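Insecticidal crystal protein Cry35Ab1 (Bacillus thuringiensis, PDB 4JP0) acts with Cry34Ab1 as a binary insecticidal toxin against western corn rootworm, probably by targeting the larval midgut epithelium. Local coordinates at residues Y8-H13 against Q133-T138. Residues are numbered along the deposited sequence; the frame is centred on the assembly and turned at random.
Sequences YEISNH and QQWNLT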
# COMPACT_ATOMS: atom_id res chain seq x y z
N TYR A 8 3.63 23.00 -9.37
CA TYR A 8 2.78 24.15 -9.55
C TYR A 8 3.33 25.38 -8.88
O TYR A 8 3.98 25.27 -7.86
CB TYR A 8 1.44 23.87 -8.87
CG TYR A 8 0.55 22.89 -9.55
CD1 TYR A 8 0.41 21.59 -9.07
CD2 TYR A 8 -0.19 23.26 -10.67
CE1 TYR A 8 -0.45 20.69 -9.70
CE2 TYR A 8 -1.04 22.34 -11.31
CZ TYR A 8 -1.18 21.09 -10.80
OH TYR A 8 -2.03 20.20 -11.39
N GLU A 9 3.02 26.55 -9.41
CA GLU A 9 3.24 27.80 -8.69
C GLU A 9 1.84 28.24 -8.30
O GLU A 9 0.90 28.02 -9.06
CB GLU A 9 3.90 28.85 -9.60
CG GLU A 9 5.36 28.51 -9.83
CD GLU A 9 6.06 29.49 -10.74
OE1 GLU A 9 5.39 30.31 -11.42
OE2 GLU A 9 7.30 29.42 -10.78
N ILE A 10 1.68 28.82 -7.14
CA ILE A 10 0.33 29.22 -6.66
C ILE A 10 0.31 30.73 -6.45
O ILE A 10 1.11 31.27 -5.70
CB ILE A 10 -0.01 28.49 -5.34
CG1 ILE A 10 -0.07 26.99 -5.57
CG2 ILE A 10 -1.33 28.95 -4.77
CD1 ILE A 10 -0.21 26.21 -4.23
N SER A 11 -0.56 31.43 -7.16
CA SER A 11 -0.59 32.89 -7.09
C SER A 11 -1.98 33.42 -6.76
O SER A 11 -2.99 32.78 -7.07
CB SER A 11 -0.09 33.52 -8.41
OG SER A 11 -0.85 33.11 -9.52
N ASN A 12 -2.02 34.61 -6.17
CA ASN A 12 -3.29 35.15 -5.75
C ASN A 12 -4.03 35.93 -6.86
O ASN A 12 -3.43 36.73 -7.61
CB ASN A 12 -3.08 36.08 -4.57
CG ASN A 12 -4.39 36.56 -3.98
OD1 ASN A 12 -4.80 37.68 -4.20
ND2 ASN A 12 -5.06 35.68 -3.23
N HIS A 13 -5.32 35.68 -6.96
CA HIS A 13 -6.13 36.37 -7.98
C HIS A 13 -6.13 37.88 -7.80
O HIS A 13 -5.98 38.61 -8.78
CB HIS A 13 -7.56 35.84 -7.94
CG HIS A 13 -8.54 36.57 -8.82
ND1 HIS A 13 -8.60 36.37 -10.19
CD2 HIS A 13 -9.56 37.40 -8.52
CE1 HIS A 13 -9.60 37.08 -10.69
NE2 HIS A 13 -10.18 37.73 -9.70
N GLN A 133 -9.44 35.57 -1.75
CA GLN A 133 -9.56 34.16 -1.41
C GLN A 133 -9.56 33.30 -2.69
O GLN A 133 -9.84 32.12 -2.64
CB GLN A 133 -10.85 33.96 -0.60
CG GLN A 133 -10.72 34.62 0.81
CD GLN A 133 -11.94 34.40 1.67
OE1 GLN A 133 -13.01 34.14 1.15
NE2 GLN A 133 -11.76 34.43 3.00
N GLN A 134 -9.17 33.90 -3.82
CA GLN A 134 -9.12 33.13 -5.06
C GLN A 134 -7.65 32.96 -5.51
O GLN A 134 -6.87 33.91 -5.44
CB GLN A 134 -9.92 33.79 -6.19
CG GLN A 134 -11.30 34.36 -5.81
CD GLN A 134 -12.20 33.31 -5.21
OE1 GLN A 134 -12.36 32.25 -5.80
NE2 GLN A 134 -12.82 33.62 -4.06
N TRP A 135 -7.32 31.78 -6.03
CA TRP A 135 -5.95 31.39 -6.32
C TRP A 135 -5.83 30.70 -7.66
O TRP A 135 -6.73 29.97 -8.08
CB TRP A 135 -5.45 30.42 -5.22
CG TRP A 135 -5.54 31.04 -3.85
CD1 TRP A 135 -6.61 31.07 -3.04
CD2 TRP A 135 -4.55 31.88 -3.24
NE1 TRP A 135 -6.35 31.82 -1.92
CE2 TRP A 135 -5.09 32.33 -2.01
CE3 TRP A 135 -3.23 32.21 -3.56
CZ2 TRP A 135 -4.37 33.14 -1.12
CZ3 TRP A 135 -2.50 33.01 -2.68
CH2 TRP A 135 -3.07 33.47 -1.46
N ASN A 136 -4.69 30.92 -8.32
CA ASN A 136 -4.40 30.32 -9.59
C ASN A 136 -3.27 29.34 -9.45
O ASN A 136 -2.33 29.62 -8.73
CB ASN A 136 -4.00 31.41 -10.56
CG ASN A 136 -5.15 32.37 -10.85
OD1 ASN A 136 -6.29 31.94 -11.11
ND2 ASN A 136 -4.88 33.66 -10.75
N LEU A 137 -3.37 28.22 -10.18
CA LEU A 137 -2.31 27.22 -10.20
C LEU A 137 -1.69 27.18 -11.57
O LEU A 137 -2.40 26.99 -12.59
CB LEU A 137 -2.85 25.84 -9.78
CG LEU A 137 -2.75 25.57 -8.25
CD1 LEU A 137 -3.68 26.43 -7.45
CD2 LEU A 137 -3.01 24.08 -7.95
N THR A 138 -0.38 27.39 -11.61
CA THR A 138 0.33 27.41 -12.87
C THR A 138 1.28 26.22 -12.92
O THR A 138 2.12 26.09 -12.05
CB THR A 138 1.15 28.70 -12.94
OG1 THR A 138 0.27 29.84 -12.83
CG2 THR A 138 1.86 28.85 -14.30
O HOH W 1 0.03 30.62 -10.53
O HOH W 2 -2.04 34.90 -11.11
O HOH W 3 -6.96 35.41 -11.93
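E9 and S11 each exchange two backbone hydrogen bonds with an antiparallel partner, T138 and N136 respectively, a compact example of how distant chain segments are zipped into one sheet. The E9 N to T138 O bond is 2.8 Å, and just beyond the strand H13 N adds a fifth bond to Q134 O.

Apolar and ring contacts lie on the face carrying I10, N12, W135 and L137. L137 CD2 sits over one face of the Y8 ring, a CH-pi contact 4.1 Å from the centroid, while I10 CG1 lies alongside L137 CG. N12 turns its CG anti to the backbone N (chi1 -173°), which lays ND2 over the indole of W135, 3.4 Å from CZ2, its amide steep to the ring at 74°. That amide is held by N15 and N132, and W135 NE1 bonds to L110 O.

On the face of E9, S11, N136 and T138, one water bonds to E9 O and S11 OG; a second links S11 OG to N136 ND2, and a third continues from ND2 to H13 ND1, while N136 OD1 bonds to S99 OG.

Pairing of strands 6-12 and 135-142, the domain's first and last, closes the N-terminal ricin B-type beta-trefoil.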